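Local coordinates for dITP/XTP pyrophosphatase (Staphylococcus aureus, PDB 4BNQ), which probably hydrolyses non-canonical purine nucleoside triphosphates such as XTP, dITP and ITP to their monophosphates and diphosphate, as a magnesium-dependent house-cleaning enzyme, at residues L71-F74 with A75-G78; A96-E99 with K100-K104; E138-D141 with G142-E146. One frame throughout, in Å; residues are numbered along the deposited sequence.

Interaction 1: residues L71-F74 with A75-G78; sequences LEVF and ALNG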
# COMPACT_ATOMS: atom_id res chain seq x y z
N LEU A 71 1.15 15.44 -6.27
CA LEU A 71 1.55 15.69 -4.90
C LEU A 71 0.49 16.57 -4.25
O LEU A 71 0.09 17.59 -4.82
CB LEU A 71 2.89 16.41 -4.93
CG LEU A 71 3.49 16.96 -3.65
CD1 LEU A 71 3.80 15.82 -2.69
CD2 LEU A 71 4.76 17.69 -4.03
N GLU A 72 0.02 16.16 -3.09
CA GLU A 72 -0.99 16.90 -2.35
C GLU A 72 -0.36 17.37 -1.04
O GLU A 72 0.04 16.55 -0.22
CB GLU A 72 -2.21 16.01 -2.06
CG GLU A 72 -2.92 15.52 -3.31
CD GLU A 72 -4.09 14.59 -3.02
OE1 GLU A 72 -4.20 14.10 -1.86
OE2 GLU A 72 -4.89 14.34 -3.94
N VAL A 73 -0.23 18.68 -0.86
CA VAL A 73 0.40 19.20 0.35
C VAL A 73 -0.64 19.69 1.36
O VAL A 73 -1.38 20.62 1.07
CB VAL A 73 1.35 20.37 0.04
CG1 VAL A 73 2.00 20.89 1.33
CG2 VAL A 73 2.39 19.96 -0.99
N PHE A 74 -0.67 19.07 2.53
CA PHE A 74 -1.66 19.40 3.56
C PHE A 74 -1.85 20.92 3.73
O PHE A 74 -2.94 21.45 3.47
CB PHE A 74 -1.28 18.74 4.89
CG PHE A 74 -2.34 18.87 5.97
CD1 PHE A 74 -2.59 20.10 6.59
CD2 PHE A 74 -3.08 17.77 6.37
CE1 PHE A 74 -3.56 20.22 7.57
CE2 PHE A 74 -4.05 17.89 7.36
CZ PHE A 74 -4.29 19.12 7.95
N ALA A 75 -0.79 21.62 4.11
CA ALA A 75 -0.87 23.06 4.34
C ALA A 75 -1.43 23.88 3.17
O ALA A 75 -1.79 25.04 3.35
CB ALA A 75 0.48 23.62 4.79
N LEU A 76 -1.49 23.30 1.98
CA LEU A 76 -2.05 24.02 0.84
C LEU A 76 -3.37 23.41 0.42
O LEU A 76 -3.76 23.53 -0.74
CB LEU A 76 -1.07 24.00 -0.33
CG LEU A 76 0.38 24.39 -0.04
CD1 LEU A 76 1.20 24.33 -1.31
CD2 LEU A 76 0.46 25.78 0.58
N ASN A 77 -4.04 22.78 1.38
CA ASN A 77 -5.24 21.95 1.14
C ASN A 77 -5.26 21.18 -0.20
O ASN A 77 -6.21 21.27 -0.98
CB ASN A 77 -6.55 22.72 1.41
CG ASN A 77 -6.77 23.87 0.45
OD1 ASN A 77 -7.50 23.74 -0.54
ND2 ASN A 77 -6.18 25.02 0.75
N GLY A 78 -4.19 20.42 -0.46
CA GLY A 78 -4.15 19.51 -1.58
C GLY A 78 -3.46 20.03 -2.83
O GLY A 78 -3.41 19.33 -3.84

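Interaction 2: residues A96-E99 with K100-K104; sequences ANIE and KLLNK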
# COMPACT_ATOMS: atom_id res chain seq x y z
N ALA A 96 10.93 24.41 -12.10
CA ALA A 96 10.07 25.57 -11.80
C ALA A 96 8.95 25.18 -10.83
O ALA A 96 8.59 25.95 -9.92
CB ALA A 96 9.48 26.15 -13.07
N ASN A 97 8.40 24.00 -11.03
CA ASN A 97 7.36 23.50 -10.15
C ASN A 97 7.85 23.39 -8.71
O ASN A 97 7.12 23.73 -7.77
CB ASN A 97 6.85 22.16 -10.66
CG ASN A 97 6.15 22.29 -12.00
OD1 ASN A 97 5.74 23.39 -12.38
ND2 ASN A 97 6.01 21.17 -12.72
N ILE A 98 9.08 22.91 -8.54
CA ILE A 98 9.64 22.75 -7.20
C ILE A 98 9.83 24.11 -6.54
O ILE A 98 9.48 24.29 -5.38
CB ILE A 98 11.00 22.00 -7.23
CG1 ILE A 98 10.79 20.53 -7.62
CG2 ILE A 98 11.73 22.13 -5.91
CD1 ILE A 98 12.10 19.76 -7.91
N GLU A 99 10.37 25.07 -7.30
CA GLU A 99 10.64 26.41 -6.75
C GLU A 99 9.36 27.09 -6.31
O GLU A 99 9.30 27.65 -5.22
CB GLU A 99 11.41 27.27 -7.75
CG GLU A 99 12.83 26.77 -8.02
CD GLU A 99 13.63 26.53 -6.74
OE1 GLU A 99 13.43 27.27 -5.75
OE2 GLU A 99 14.47 25.60 -6.72
N LYS A 100 8.33 26.99 -7.14
CA LYS A 100 7.02 27.52 -6.76
C LYS A 100 6.49 26.90 -5.47
O LYS A 100 6.16 27.61 -4.52
CB LYS A 100 6.00 27.33 -7.87
CG LYS A 100 4.66 27.93 -7.50
CD LYS A 100 3.67 27.78 -8.65
CE LYS A 100 2.29 28.30 -8.26
NZ LYS A 100 1.37 28.18 -9.42
N LEU A 101 6.43 25.58 -5.43
CA LEU A 101 5.96 24.89 -4.24
C LEU A 101 6.78 25.28 -3.01
O LEU A 101 6.21 25.58 -1.97
CB LEU A 101 6.00 23.38 -4.44
CG LEU A 101 5.48 22.59 -3.24
CD1 LEU A 101 4.11 23.09 -2.84
CD2 LEU A 101 5.39 21.14 -3.62
N LEU A 102 8.10 25.31 -3.13
CA LEU A 102 8.92 25.73 -2.00
C LEU A 102 8.61 27.16 -1.54
O LEU A 102 8.44 27.41 -0.34
CB LEU A 102 10.41 25.55 -2.30
CG LEU A 102 10.88 24.10 -2.30
CD1 LEU A 102 12.35 23.99 -2.67
CD2 LEU A 102 10.63 23.51 -0.93
N ASN A 103 8.52 28.10 -2.49
CA ASN A 103 8.22 29.50 -2.17
C ASN A 103 6.91 29.62 -1.43
O ASN A 103 6.82 30.33 -0.42
CB ASN A 103 8.14 30.36 -3.44
CG ASN A 103 9.51 30.67 -4.01
OD1 ASN A 103 10.52 30.55 -3.32
ND2 ASN A 103 9.55 31.08 -5.29
N LYS A 104 5.89 28.92 -1.92
CA LYS A 104 4.58 28.94 -1.27
C LYS A 104 4.57 28.36 0.14
O LYS A 104 3.69 28.68 0.92
CB LYS A 104 3.54 28.25 -2.16
CG LYS A 104 3.22 29.03 -3.42
CD LYS A 104 1.76 28.80 -3.85
CE LYS A 104 0.83 28.78 -2.64
NZ LYS A 104 -0.62 28.82 -3.02

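Interaction 3: residues E138-D141 with G142-E146; sequences EIAD and GKYGE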
# COMPACT_ATOMS: atom_id res chain seq x y z
N GLU A 138 6.94 14.42 3.86
CA GLU A 138 6.95 15.82 4.25
C GLU A 138 7.69 16.53 3.16
O GLU A 138 8.51 15.90 2.47
CB GLU A 138 7.69 16.01 5.57
CG GLU A 138 7.01 15.34 6.76
CD GLU A 138 7.78 15.50 8.06
OE1 GLU A 138 9.03 15.47 8.02
OE2 GLU A 138 7.14 15.64 9.13
N ILE A 139 7.42 17.82 2.99
CA ILE A 139 8.15 18.59 2.01
C ILE A 139 9.39 19.10 2.71
O ILE A 139 9.29 19.75 3.75
CB ILE A 139 7.33 19.77 1.47
CG1 ILE A 139 6.01 19.26 0.87
CG2 ILE A 139 8.15 20.60 0.47
CD1 ILE A 139 6.19 18.31 -0.31
N ALA A 140 10.57 18.80 2.16
CA ALA A 140 11.82 19.24 2.80
C ALA A 140 12.03 20.74 2.61
O ALA A 140 11.22 21.42 1.97
CB ALA A 140 13.00 18.47 2.24
N ASP A 141 13.13 21.24 3.15
CA ASP A 141 13.43 22.66 3.04
C ASP A 141 14.29 22.96 1.81
O ASP A 141 14.81 24.05 1.66
CB ASP A 141 14.12 23.17 4.31
CG ASP A 141 15.45 22.50 4.55
OD1 ASP A 141 15.81 21.59 3.79
OD2 ASP A 141 16.14 22.87 5.52
N GLY A 142 14.43 21.99 0.92
CA GLY A 142 15.29 22.18 -0.24
C GLY A 142 15.42 20.90 -1.04
O GLY A 142 14.74 19.92 -0.74
N LYS A 143 16.27 20.91 -2.06
CA LYS A 143 16.39 19.74 -2.92
C LYS A 143 17.52 18.85 -2.45
O LYS A 143 18.66 19.31 -2.30
CB LYS A 143 16.60 20.19 -4.37
CG LYS A 143 15.52 21.15 -4.88
CD LYS A 143 15.77 21.56 -6.30
CE LYS A 143 15.77 20.35 -7.20
NZ LYS A 143 16.22 20.72 -8.58
N TYR A 144 17.22 17.58 -2.19
CA TYR A 144 18.25 16.63 -1.75
C TYR A 144 18.27 15.40 -2.65
O TYR A 144 17.22 14.80 -2.90
CB TYR A 144 18.00 16.18 -0.30
CG TYR A 144 18.00 17.26 0.76
CD1 TYR A 144 16.91 18.11 0.92
CD2 TYR A 144 19.07 17.41 1.63
CE1 TYR A 144 16.90 19.11 1.90
CE2 TYR A 144 19.06 18.40 2.61
CZ TYR A 144 17.98 19.24 2.74
OH TYR A 144 17.97 20.22 3.72
N GLY A 145 19.45 15.00 -3.11
CA GLY A 145 19.56 13.88 -4.04
C GLY A 145 19.29 14.33 -5.45
O GLY A 145 18.89 15.49 -5.67
N GLU A 146 19.49 13.45 -6.43
CA GLU A 146 19.26 13.83 -7.82
C GLU A 146 18.71 12.69 -8.68
O GLU A 146 18.63 12.83 -9.88
CB GLU A 146 20.54 14.38 -8.44
CG GLU A 146 21.59 13.31 -8.63
CD GLU A 146 22.91 13.85 -9.14
OE1 GLU A 146 22.92 14.59 -10.15
OE2 GLU A 146 23.94 13.51 -8.54

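Interaction 1: residues L71-F74 with A75-G78
Val73 and Leu76 lie side by side and point the same way, Val73 CG1 resting 4.1 Å from Leu76 CG. Between them the chain turns from strand 64-73 back toward strand 79-80, its antiparallel neighbour, so this is the connection of a beta hairpin. Val73 sets CG1 anti to its own nitrogen (chi1 -179°), which brings that methyl beside the carbonyl carbon and toward the turn. Leu76 CB comes to 3.7 Å from Val73 O, ahead of it and off the C=O direction. Both residues also touch Leu101 of helix 94-104.

The polar centre of the turn is Val73 O, which accepts two backbone bonds. Leu76 N gives the shorter, 2.8 Å from Val73 O, and Gly78 N the straighter, 3.2 Å from the same oxygen with an N-H...O angle of 168°. The two donors stand above opposite faces of the carbonyl plane, neither on a lone pair. A third bond, Asn77 N to Phe74 O, is weak. The Phe74 ring has Ala75 N at its edge, near its plane, and makes a cation-pi contact with Arg112. Gly78 has a positive phi of 98°, where a side chain would press on the carbonyl of Asn77.

The chemistry thus divides: one carbonyl gripped by two N-H groups fixes the turn, while the aliphatic pair gives it an apolar flank against the helix.

Interaction 2: residues A96-E99 with K100-K104
Ile98 and Leu102 meet one turn apart on the alpha helix 94-104, an i to i+4 pair whose side chains run side by side in the same direction. Leu102 shows the contact best when followed outward. Its CB passes the carbonyl of the preceding turn, with Ile98 O at 3.5 Å. Its CG, anti to the carbonyl carbon of Leu102 (chi1 -73°), stays close to that oxygen, ahead of it and off its axis, and is 4.2 Å from Ile98 CG2. At the tip CD1 meets Ile98 CG2 at 3.8 Å, methyl against methyl, while the other branch, CD2, packs on Ile139.

Beneath the pair run four successive helical bonds: Lys100 N to Ala96 O, Leu101 N to Asn97 O, Leu102 N to Ile98 O and Asn103 N to Glu99 O. All are close to straight. The third is the shortest, Leu102 N standing 2.8 Å from Ile98 O and nearly along the C=O axis, so Leu102 meets Ile98 twice, by a backbone hydrogen bond and by methyl packing.

The other faces of the helix reach different parts of the protein. Leu101 packs on Leu71 of strand 64-73. Asn97 uses both ends of its amide, OD1 taking Ala88 N and ND2 giving to Ala85 O, and it touches Tyr151, a predicted substrate-binding residue. Lys100 is extended along its whole length; its NZ bonds Tyr87 O and the lysine makes a cation-pi contact with the Tyr87 ring. On the outer side Asn103 folds back over the helix, its CG 3.3 Å from Glu99 O.

Interaction 3: residues E138-D141 with G142-E146
The loop that leaves strand 126-139 and leads to strand 155-157, two antiparallel neighbours of the main sheet, is bridged near its start by a tyrosine-carboxylate bond between Tyr144 and Asp141. Tyr144 OH donates to Asp141 OD1 at 2.6 Å, a short bond that uses the syn lone pair of the carboxylate, the one on the side of OD2. The oxygen arrives at the edge of the ring, in its plane, and the carboxylate and ring planes are only 4° apart, so the two flat groups are nearly coplanar, although the two side chains come together at a slant. Near the hydroxyl, Tyr144 CE1 is also 3.3 Å from Asp141 OD1.

Torsions on both residues make the meeting possible. Asp141 holds CG between its own nitrogen and carbonyl carbon (chi1 62°), which turns the carboxylate forward over the next residues, while Tyr144 places its ring beside its own nitrogen and swings it back toward the strand end. Of the two residues between them, Gly142 is nearly fully extended, and a CB there would clash with Asp141 O. Ala140 CB also touches the ring, 4.0 Å from Tyr144 CE1, an apolar contact.

The contact lies at the protein surface, with the Tyr144 side chain about 10 Å from that of Asp152, a predicted substrate-binding residue. Backbone bonds from Ala140 to Ile154 and from Tyr144 to Pro153 tie both ends of this short bridge to the returning part of the loop. Lys143, whose CB points away from 138-141, forms a salt bridge with Glu95 through NZ, and the methyl of Ala140 also lies 3.7 Å from Gly142 O.

How the interactions relate
From the N terminus the three contacts come in series, and none nests in or crosses another. Interaction 1 closes the tight turn between strands 64-73 and 79-80; interaction 2 follows within helix 94-104, closing no loop beyond its own helical turns; interaction 3 bridges the start of the loop after strand 126-139. In space they converge. Leu101 of the helix reaches back to Leu71, Val73 and Leu76, with Leu76 CD1 3.5 Å from Leu101 CD1, while Leu102 and Ile98 face Ile139, Ala140, Gly142 and Lys143. Ile139 also meets Leu71 and Val73, so the ends of strands 64-73 and 126-139 touch each other as well as the helix.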